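Local coordinates for protein GH127 beta-L-arabinofuranoside (Geobacillus stearothermophilus, PDB 4QK0) that probably hydrolyses beta-L-arabinofuranosidic linkages, releasing L-arabinose from arabinose-containing saccharides, as a glycoside hydrolase of family GH127, at residues P415-A418 / R419-S423; S77-A80 / K81-A85. One frame throughout, in Å; residues are numbered along the deposited sequence.

Contact 1: residues P415-A418 / R419-S423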
# COMPACT_ATOMS: atom_id res chain seq x y z
N PRO A 415 -3.53 25.38 -12.80
CA PRO A 415 -2.76 26.31 -13.67
C PRO A 415 -1.63 25.57 -14.40
O PRO A 415 -1.13 26.07 -15.46
CB PRO A 415 -2.19 27.36 -12.69
CG PRO A 415 -2.12 26.66 -11.37
CD PRO A 415 -3.22 25.61 -11.37
N ASN A 416 -1.26 24.40 -13.83
CA ASN A 416 -0.36 23.51 -14.49
C ASN A 416 -1.02 22.90 -15.72
O ASN A 416 -0.45 23.04 -16.79
CB ASN A 416 0.28 22.50 -13.55
CG ASN A 416 1.81 22.69 -13.44
OD1 ASN A 416 2.28 23.18 -12.42
ND2 ASN A 416 2.57 22.31 -14.49
N LEU A 417 -2.17 22.24 -15.63
CA LEU A 417 -2.77 21.70 -16.87
C LEU A 417 -3.12 22.78 -17.87
O LEU A 417 -2.97 22.59 -19.05
CB LEU A 417 -4.03 20.92 -16.65
CG LEU A 417 -3.93 19.40 -16.64
CD1 LEU A 417 -5.30 18.86 -16.26
CD2 LEU A 417 -3.49 18.80 -17.97
N ALA A 418 -3.60 23.89 -17.39
CA ALA A 418 -3.92 25.01 -18.26
C ALA A 418 -2.73 25.41 -19.13
O ALA A 418 -2.92 25.66 -20.31
CB ALA A 418 -4.34 26.21 -17.44
N ARG A 419 -1.53 25.54 -18.55
CA ARG A 419 -0.39 26.03 -19.35
C ARG A 419 -0.00 25.04 -20.41
O ARG A 419 0.34 25.45 -21.51
CB ARG A 419 0.79 26.46 -18.51
CG ARG A 419 1.53 25.38 -17.77
CD ARG A 419 2.66 26.02 -16.98
NE ARG A 419 3.43 25.02 -16.26
CZ ARG A 419 4.75 25.01 -16.14
NH1 ARG A 419 5.51 25.95 -16.72
NH2 ARG A 419 5.32 24.03 -15.45
N LEU A 420 -0.14 23.74 -20.14
CA LEU A 420 0.11 22.76 -21.19
C LEU A 420 -0.95 22.76 -22.31
O LEU A 420 -0.63 22.80 -23.54
CB LEU A 420 0.20 21.36 -20.60
CG LEU A 420 0.35 20.25 -21.64
CD1 LEU A 420 1.64 20.44 -22.41
CD2 LEU A 420 0.39 18.90 -20.96
N ILE A 421 -2.22 22.69 -21.92
CA ILE A 421 -3.29 22.59 -22.89
C ILE A 421 -3.27 23.82 -23.76
O ILE A 421 -3.45 23.74 -24.98
CB ILE A 421 -4.66 22.47 -22.17
CG1 ILE A 421 -4.84 21.03 -21.64
CG2 ILE A 421 -5.80 22.79 -23.10
CD1 ILE A 421 -6.02 20.87 -20.72
N ALA A 422 -3.08 24.98 -23.14
CA ALA A 422 -3.12 26.25 -23.88
C ALA A 422 -1.98 26.36 -24.89
O ALA A 422 -2.10 27.07 -25.88
CB ALA A 422 -3.11 27.45 -22.94
N SER A 423 -0.89 25.64 -24.64
CA SER A 423 0.25 25.69 -25.53
C SER A 423 0.36 24.45 -26.40
O SER A 423 1.41 24.18 -26.93
CB SER A 423 1.55 25.87 -24.70
OG SER A 423 1.75 24.78 -23.82
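R419 leans back over the preceding turn of its helix, its CG only 3.2 Å from the carbonyl O of N416. That position follows from the first torsion (chi1 68°), which sets CG between the backbone N and the carbonyl carbon. From CG to NE the chain is extended and runs alongside the side chain of N416, both pointing the same way. Where they end, the amide of N416 lies at the edge of the guanidinium, the two planes 79° apart, nearly perpendicular. On another side of the helix, L417 and I421 make the apolar counterpart, with CD2 of L417 4.3 Å from CD1 of I421. The alpha-helical backbone carries both pairs: I421 N reaches L417 O at 3.0 Å in an almost straight bond (174°), and A422 N bonds A418 O at 2.9 Å. Farther out, NH1 of R419 makes a salt bridge with E84, which fixes the far end of the long chain. A leucine here would remove the guanidinium and is likely to leave the buried carboxylate of E84 without its salt-bridge partner. The segment illustrates how one buried helix serves several neighbours: A418 and A422 pack on helix 76-92, I421 meets helix 22-42, and N416 and R419 touch helix 334-350, with the L417 side chain reaching T334 at its start.

Contact 2: residues S77-A80 / K81-A85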
# COMPACT_ATOMS: atom_id res chain seq x y z
N SER A 77 4.82 31.08 -7.24
CA SER A 77 4.80 30.33 -8.52
C SER A 77 3.41 30.11 -9.08
O SER A 77 3.24 29.85 -10.29
CB SER A 77 5.43 28.95 -8.34
OG SER A 77 4.61 28.18 -7.47
N ASP A 78 2.41 30.15 -8.23
CA ASP A 78 1.01 30.04 -8.74
C ASP A 78 0.65 31.23 -9.64
O ASP A 78 -0.01 31.07 -10.65
CB ASP A 78 0.03 29.97 -7.57
CG ASP A 78 0.03 28.61 -6.90
OD1 ASP A 78 0.26 27.60 -7.62
OD2 ASP A 78 -0.29 28.55 -5.69
N VAL A 79 1.09 32.40 -9.26
CA VAL A 79 0.83 33.58 -10.06
C VAL A 79 1.56 33.43 -11.39
O VAL A 79 1.01 33.75 -12.45
CB VAL A 79 1.30 34.83 -9.33
CG1 VAL A 79 1.08 36.06 -10.20
CG2 VAL A 79 0.53 35.00 -8.05
N ALA A 80 2.78 32.90 -11.33
CA ALA A 80 3.59 32.71 -12.51
C ALA A 80 2.92 31.78 -13.46
O ALA A 80 2.85 32.03 -14.65
CB ALA A 80 4.96 32.17 -12.13
N LYS A 81 2.40 30.67 -12.95
CA LYS A 81 1.81 29.67 -13.83
C LYS A 81 0.56 30.18 -14.46
O LYS A 81 0.25 29.81 -15.62
CB LYS A 81 1.52 28.35 -13.10
CG LYS A 81 2.78 27.60 -12.68
CD LYS A 81 2.43 26.52 -11.65
CE LYS A 81 3.65 25.73 -11.24
NZ LYS A 81 3.31 24.93 -10.04
N TRP A 82 -0.20 30.99 -13.72
CA TRP A 82 -1.42 31.56 -14.28
C TRP A 82 -1.03 32.54 -15.43
O TRP A 82 -1.58 32.46 -16.55
CB TRP A 82 -2.27 32.24 -13.19
CG TRP A 82 -3.56 32.85 -13.64
CD1 TRP A 82 -4.78 32.25 -13.70
CD2 TRP A 82 -3.75 34.18 -14.14
NE1 TRP A 82 -5.71 33.12 -14.20
CE2 TRP A 82 -5.11 34.31 -14.46
CE3 TRP A 82 -2.92 35.27 -14.32
CZ2 TRP A 82 -5.65 35.49 -14.97
CZ3 TRP A 82 -3.47 36.46 -14.80
CH2 TRP A 82 -4.81 36.55 -15.12
N LEU A 83 -0.02 33.39 -15.19
CA LEU A 83 0.46 34.30 -16.26
C LEU A 83 0.95 33.55 -17.50
O LEU A 83 0.66 33.94 -18.63
CB LEU A 83 1.56 35.20 -15.76
CG LEU A 83 1.10 36.30 -14.77
CD1 LEU A 83 2.29 36.93 -14.10
CD2 LEU A 83 0.28 37.35 -15.49
N GLU A 84 1.64 32.45 -17.29
CA GLU A 84 2.17 31.68 -18.39
C GLU A 84 1.07 31.12 -19.23
O GLU A 84 1.10 31.18 -20.48
CB GLU A 84 3.12 30.58 -17.92
CG GLU A 84 3.84 29.92 -19.11
CD GLU A 84 4.64 28.66 -18.77
OE1 GLU A 84 4.93 28.44 -17.59
OE2 GLU A 84 5.00 27.90 -19.71
N ALA A 85 0.07 30.55 -18.59
CA ALA A 85 -1.07 30.05 -19.37
C ALA A 85 -1.81 31.18 -20.12
O ALA A 85 -2.28 30.99 -21.24
CB ALA A 85 -2.05 29.35 -18.46
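K81 turns its CG anti to its own carbonyl carbon (chi1 -69°), and the chain, extended beyond that point, runs back past S77; CG comes 3.3 Å from S77 O and CD 3.7 Å from the same oxygen. Another face of the helix carries V79 and L83. V79 CG1 stands anti to the backbone N (chi1 178°), and this branch meets L83 CD1 at 4.2 Å, the two side chains lying side by side. Regular alpha-helical bonds link the turns, among them L83 N to V79 O at 2.9 Å and E84 N to A80 O, also at 2.9 Å. Its faces meet chemically different surroundings. V79 and L83 bury their branches against helices 54-61 and 96-112, whereas the lysine amine is hydrogen-bonded to the hydroxyl of Y142 on helix 140-158. W82, directed to helix 22-42, donates its NE1 to I35 O and stacks its ring with W39. D78 OD1 lies 4.7 Å from K81 NZ, without contact between the charges, yet near enough that the carboxylate would probably help to stabilise a positive charge on this buried lysine.

Contacts 1 and 2 lie about 10 Å apart, centre to centre, each a local contact between successive turns of one helix. Residues 77-85, on helix 76-92, come first along the chain; residues 415-423, on helix 413-422, follow some 330 residues later. Both belong to the catalytic domain, and their helices pack directly: beside the salt bridge that joins them, P415 rests on K81 and the CA of R419 on A85 CB. An early and a late helix are thus joined by charge as well as by apolar packing. This is consistent with the closed alpha/alpha barrel of the GH127 family, where sequence-distant helices meet in the core.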